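Long-range contacts in ThiJ/pfpI family protein (Bacillus anthracis, PDB 3EFE), which is of unknown function but belongs to the DJ-1/PfpI family, whose members include cysteine-dependent hydrolases and chaperones: residues A8-F13 with L77-G82; A109-A114 with V162-I167. One frame throughout, in Å; residues are numbered along the deposited sequence.

Contact 1: residues A8-F13 with L77-G82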
loop_
_atom_site.group_PDB
_atom_site.type_symbol
_atom_site.label_atom_id
_atom_site.label_comp_id
_atom_site.label_asym_id
_atom_site.label_seq_id
_atom_site.Cartn_x
_atom_site.Cartn_y
_atom_site.Cartn_z
ATOM N N ALA D 8 -11.026 12.749 7.257
ATOM C CA ALA D 8 -10.203 11.582 7.408
ATOM C C ALA D 8 -8.795 12.083 7.556
ATOM O O ALA D 8 -8.335 12.854 6.778
ATOM C CB ALA D 8 -10.330 10.629 6.237
ATOM N N PHE D 9 -8.170 11.676 8.647
ATOM C CA PHE D 9 -6.768 12.012 8.954
ATOM C C PHE D 9 -5.885 10.800 8.861
ATOM O O PHE D 9 -6.257 9.742 9.333
ATOM C CB PHE D 9 -6.667 12.597 10.356
ATOM C CG PHE D 9 -7.396 13.905 10.492
ATOM C CD1 PHE D 9 -6.884 15.057 9.906
ATOM C CD2 PHE D 9 -8.569 13.975 11.176
ATOM C CE1 PHE D 9 -7.501 16.243 10.023
ATOM C CE2 PHE D 9 -9.259 15.214 11.290
ATOM C CZ PHE D 9 -8.683 16.347 10.687
ATOM N N LEU D 10 -4.721 10.942 8.224
ATOM C CA LEU D 10 -3.708 9.914 8.339
ATOM C C LEU D 10 -2.532 10.506 9.069
ATOM O O LEU D 10 -1.840 11.414 8.585
ATOM C CB LEU D 10 -3.304 9.426 6.947
ATOM C CG LEU D 10 -2.154 8.416 6.874
ATOM C CD1 LEU D 10 -2.607 7.008 7.365
ATOM C CD2 LEU D 10 -1.464 8.449 5.497
ATOM N N TYR D 11 -2.228 9.956 10.215
ATOM C CA TYR D 11 -0.960 10.302 10.901
ATOM C C TYR D 11 0.261 9.816 10.138
ATOM O O TYR D 11 0.426 8.596 9.892
ATOM C CB TYR D 11 -1.020 9.791 12.339
ATOM C CG TYR D 11 0.165 10.173 13.196
ATOM C CD1 TYR D 11 0.469 11.513 13.465
ATOM C CD2 TYR D 11 0.961 9.186 13.765
ATOM C CE1 TYR D 11 1.575 11.839 14.274
ATOM C CE2 TYR D 11 2.013 9.497 14.574
ATOM C CZ TYR D 11 2.338 10.828 14.812
ATOM O OH TYR D 11 3.445 11.099 15.607
ATOM N N VAL D 12 1.106 10.774 9.760
ATOM C CA VAL D 12 2.344 10.522 8.981
ATOM C C VAL D 12 3.611 10.761 9.829
ATOM O O VAL D 12 3.719 11.769 10.524
ATOM C CB VAL D 12 2.355 11.321 7.553
ATOM C CG1 VAL D 12 1.152 10.870 6.716
ATOM C CG2 VAL D 12 2.374 12.795 7.719
ATOM N N PHE D 13 4.529 9.789 9.789
ATOM C CA PHE D 13 5.783 9.760 10.609
ATOM C C PHE D 13 6.854 8.959 9.930
ATOM O O PHE D 13 6.562 8.050 9.162
ATOM C CB PHE D 13 5.587 9.208 12.018
ATOM C CG PHE D 13 4.932 7.852 12.065
ATOM C CD1 PHE D 13 5.684 6.724 12.247
ATOM C CD2 PHE D 13 3.541 7.727 11.933
ATOM C CE1 PHE D 13 5.102 5.512 12.278
ATOM C CE2 PHE D 13 2.941 6.513 11.947
ATOM C CZ PHE D 13 3.715 5.392 12.126
ATOM N N LEU D 77 -12.392 10.553 11.066
ATOM C CA LEU D 77 -11.582 9.310 10.968
ATOM C C LEU D 77 -10.121 9.643 11.176
ATOM O O LEU D 77 -9.581 10.539 10.494
ATOM C CB LEU D 77 -11.785 8.536 9.620
ATOM C CG LEU D 77 -10.839 7.299 9.316
ATOM C CD1 LEU D 77 -11.133 6.021 10.186
ATOM C CD2 LEU D 77 -10.893 6.974 7.774
ATOM N N LEU D 78 -9.497 8.913 12.104
ATOM C CA LEU D 78 -8.023 8.965 12.311
ATOM C C LEU D 78 -7.352 7.617 12.072
ATOM O O LEU D 78 -7.567 6.703 12.817
ATOM C CB LEU D 78 -7.672 9.417 13.721
ATOM C CG LEU D 78 -6.183 9.566 14.077
ATOM C CD1 LEU D 78 -5.444 10.602 13.232
ATOM C CD2 LEU D 78 -6.043 9.847 15.602
ATOM N N ILE D 79 -6.555 7.531 10.985
ATOM C CA ILE D 79 -5.749 6.348 10.632
ATOM C C ILE D 79 -4.317 6.366 11.307
ATOM O O ILE D 79 -3.491 7.306 11.124
ATOM C CB ILE D 79 -5.593 6.169 9.076
ATOM C CG1 ILE D 79 -6.955 6.180 8.412
ATOM C CG2 ILE D 79 -4.804 4.866 8.712
ATOM C CD1 ILE D 79 -6.971 6.640 6.928
ATOM N N LEU D 80 -4.031 5.314 12.062
ATOM C CA LEU D 80 -2.679 5.141 12.590
ATOM C C LEU D 80 -2.005 3.907 11.986
ATOM O O LEU D 80 -2.312 2.784 12.347
ATOM C CB LEU D 80 -2.669 5.082 14.100
ATOM C CG LEU D 80 -3.686 5.992 14.803
ATOM C CD1 LEU D 80 -3.906 5.399 16.220
ATOM C CD2 LEU D 80 -3.249 7.464 14.750
ATOM N N PRO D 81 -1.038 4.131 11.089
ATOM C CA PRO D 81 -0.235 3.073 10.520
ATOM C C PRO D 81 0.842 2.545 11.485
ATOM O O PRO D 81 1.193 3.224 12.457
ATOM C CB PRO D 81 0.449 3.739 9.329
ATOM C CG PRO D 81 0.386 5.118 9.584
ATOM C CD PRO D 81 -0.644 5.439 10.606
ATOM N N GLY D 82 1.300 1.317 11.222
ATOM C CA GLY D 82 2.513 0.804 11.773
ATOM C C GLY D 82 3.751 1.561 11.364
ATOM O O GLY D 82 3.745 2.398 10.422
#
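Phe-9 lies between Leu-77 and Ile-79 in a parallel pairing, giving its N-H to Leu-77 O (N to O 2.6 Å) and accepting Ile-79 N on its own O at 2.8 Å. Both bonds are nearly straight. The next link, from Tyr-11 N to Ile-79 O, is longer at 3.1 Å. The pattern would then call for a donor to Tyr-11 O, but position 81 is a proline, and Pro-81 CD takes that place, 3.4 Å from Tyr-11 O.

On one face Leu-10 has CG anti to its backbone N (chi1 175°), which carries CD1 across the strand gap onto Ile-79 CG2, a tight 3.4 Å. Ala-8 and Leu-77 meet more loosely on this face. On the opposite face of the sheet, Phe-9 CB rests on Leu-78 CD1. Beyond the strands, Phe-13 swings back toward segment 77-82: its ring tip CZ points at Pro-81 O, which lies in the ring plane 3.3 Å away, while CE2 runs past Pro-81 CG.

Farther out, helix 18-30 covers Leu-10, Leu-77 and Ile-79, and Leu-10 also packs on Leu-59 of the second subunit. Trp-86 donates NE1 to Pro-81 O, and its ring meets that of Phe-13 edge-to-face, whereas Gly-82 N bonds to Glu-20 OE1.

The chemistry thus changes along the pair: regular amide bonding within an apolar core passes, at the C-terminal ends of these central strands, to carbonyls that face a proline ring carbon (Tyr-11 O) or an aromatic edge (Pro-81 O), the latter also taking the indole N-H of Trp-86.

Contact 2: residues A109-A114 with V162-I167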
loop_
_atom_site.group_PDB
_atom_site.type_symbol
_atom_site.label_atom_id
_atom_site.label_comp_id
_atom_site.label_asym_id
_atom_site.label_seq_id
_atom_site.Cartn_x
_atom_site.Cartn_y
_atom_site.Cartn_z
ATOM N N ALA D 109 -8.540 4.153 13.791
ATOM C CA ALA D 109 -8.187 2.944 13.055
ATOM C C ALA D 109 -6.677 2.816 13.195
ATOM O O ALA D 109 -5.967 3.688 12.650
ATOM C CB ALA D 109 -8.573 3.092 11.580
ATOM N N ALA D 110 -6.226 1.779 13.949
ATOM C CA ALA D 110 -4.799 1.484 14.280
ATOM C C ALA D 110 -4.391 0.159 13.693
ATOM O O ALA D 110 -5.089 -0.818 13.815
ATOM C CB ALA D 110 -4.589 1.400 15.784
ATOM N N ILE D 111 -3.253 0.096 13.053
ATOM C CA ILE D 111 -2.824 -1.149 12.406
ATOM C C ILE D 111 -1.397 -1.368 12.924
ATOM O O ILE D 111 -0.632 -0.429 13.110
ATOM C CB ILE D 111 -2.944 -1.124 10.846
ATOM C CG1 ILE D 111 -2.553 -2.463 10.261
ATOM C CG2 ILE D 111 -2.119 0.098 10.161
ATOM C CD1 ILE D 111 -3.150 -2.758 8.957
ATOM N N CYS D 112 -1.125 -2.606 13.286
ATOM C CA CYS D 112 0.206 -3.102 13.457
ATOM C C CYS D 112 0.841 -2.500 14.708
ATOM O O CYS D 112 0.234 -2.549 15.739
ATOM C CB CYS D 112 0.997 -2.918 12.170
ATOM S SG CYS D 112 2.671 -3.775 12.183
ATOM N N GLY D 113 2.012 -1.905 14.641
ATOM C CA GLY D 113 2.610 -1.334 15.860
ATOM C C GLY D 113 1.832 -0.176 16.454
ATOM O O GLY D 113 2.026 0.129 17.605
ATOM N N ALA D 114 0.947 0.502 15.683
ATOM C CA ALA D 114 0.075 1.535 16.314
ATOM C C ALA D 114 -0.870 0.930 17.398
ATOM O O ALA D 114 -1.207 1.544 18.376
ATOM C CB ALA D 114 -0.671 2.325 15.265
ATOM N N VAL D 162 -11.074 0.560 15.338
ATOM C CA VAL D 162 -10.706 -0.589 14.512
ATOM C C VAL D 162 -9.198 -0.837 14.733
ATOM O O VAL D 162 -8.391 0.077 14.661
ATOM C CB VAL D 162 -11.071 -0.362 12.986
ATOM C CG1 VAL D 162 -10.698 -1.553 12.181
ATOM C CG2 VAL D 162 -12.569 -0.068 12.834
ATOM N N THR D 163 -8.851 -2.074 15.065
ATOM C CA THR D 163 -7.441 -2.531 15.160
ATOM C C THR D 163 -7.212 -3.703 14.172
ATOM O O THR D 163 -8.134 -4.449 13.807
ATOM C CB THR D 163 -7.087 -2.979 16.545
ATOM O OG1 THR D 163 -8.123 -3.846 16.996
ATOM C CG2 THR D 163 -6.902 -1.788 17.476
ATOM N N ALA D 164 -5.978 -3.864 13.751
ATOM C CA ALA D 164 -5.679 -4.949 12.838
ATOM C C ALA D 164 -4.221 -5.329 12.940
ATOM O O ALA D 164 -3.372 -4.526 13.297
ATOM C CB ALA D 164 -6.005 -4.531 11.369
ATOM N N SER D 165 -3.937 -6.539 12.545
ATOM C CA SER D 165 -2.594 -6.920 12.225
ATOM C C SER D 165 -2.020 -6.223 10.971
ATOM O O SER D 165 -2.760 -5.978 10.063
ATOM C CB SER D 165 -2.532 -8.443 12.027
ATOM O OG SER D 165 -1.189 -8.841 12.008
ATOM N N GLY D 166 -0.681 -6.017 10.920
ATOM C CA GLY D 166 0.053 -5.479 9.804
ATOM C C GLY D 166 0.007 -6.311 8.548
ATOM O O GLY D 166 0.061 -5.755 7.406
ATOM N N ILE D 167 -0.223 -7.617 8.716
ATOM C CA ILE D 167 -0.362 -8.457 7.530
ATOM C C ILE D 167 -1.751 -8.420 6.897
ATOM O O ILE D 167 -1.964 -9.024 5.866
ATOM C CB ILE D 167 0.087 -9.924 7.745
ATOM C CG1 ILE D 167 -0.859 -10.651 8.720
ATOM C CG2 ILE D 167 1.569 -9.952 8.256
ATOM C CD1 ILE D 167 -0.216 -11.858 9.330
#
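Ala-109 to Ile-111 runs beside Val-162 to Ala-164 in parallel register, the two strand axes 4.7 Å apart and only 9° from exact alignment. Ala-110 N bonds to Val-162 O at 2.8 Å and Cys-112 N to Ala-164 O at 3.0 Å, both well aimed. Between them the bond from Ala-164 N to Ala-110 O is weak, bent to 129°; the same oxygen also receives a C-H contact from Thr-163 CA.

Side chains along the strands are small, and Ile-111 makes the longest reach. Its CG1 stands anti to the backbone N, carrying CD1 to within 3.4 Å of Ser-165 O and alongside Ala-164 CB. The next residue, Cys-112, has a positive phi (71°, psi -127°), the strained conformation usual for the nucleophile of such an elbow, in a sharp turn between strand and helix, after which Ala-114 N bonds back to Ile-111 O. Cys-112 CB lies 3.6 Å from Gly-166 CA, and SG is near the same carbon. This geometry is that of a nucleophile elbow, and Cys-112 probably occupies the place of the reactive cysteine of DJ-1 relatives. Asn-132 OD1 fixes the facing loop by taking both Ser-165 OG and Gly-166 N, while Trp-19 NE1 bonds to Gly-166 O and Thr-130 N holds Thr-163 OG1.

Phe-172 of helix 169-179 packs on Ala-109, Ile-111 and Ala-164, covering one face of the pair. The strand 107-111 is bonded along its other edge to strand 77-80, while strand 155-158 runs antiparallel beside 161-164, with Thr-163 paired to Val-156.

How the contacts relate
Both contacts are buried parallel pairings in one sheet, and strands 77-80 and 107-111, which are neighbours, join them: Leu-80 N to Ala-109 O and Leu-78 O to Ala-109 N are probable hydrogen bonds. Contact 1 forms the sheet's centre, with large aliphatic and aromatic side chains and the greater buried area, 494 against 324 Å². Contact 2, nearer the antiparallel edge strand, relies on smaller side chains, three alanines and a glycine among them, and ends in partly exposed Cys-112. Different helices cover them, 18-30 and 169-179. At their C-terminal ends they converge, Ala-114 CB packing on the carbonyls of Leu-80 and Pro-81, bringing the strand ends of both contacts together close to Cys-112, where DJ-1 relatives have their reactive cysteine.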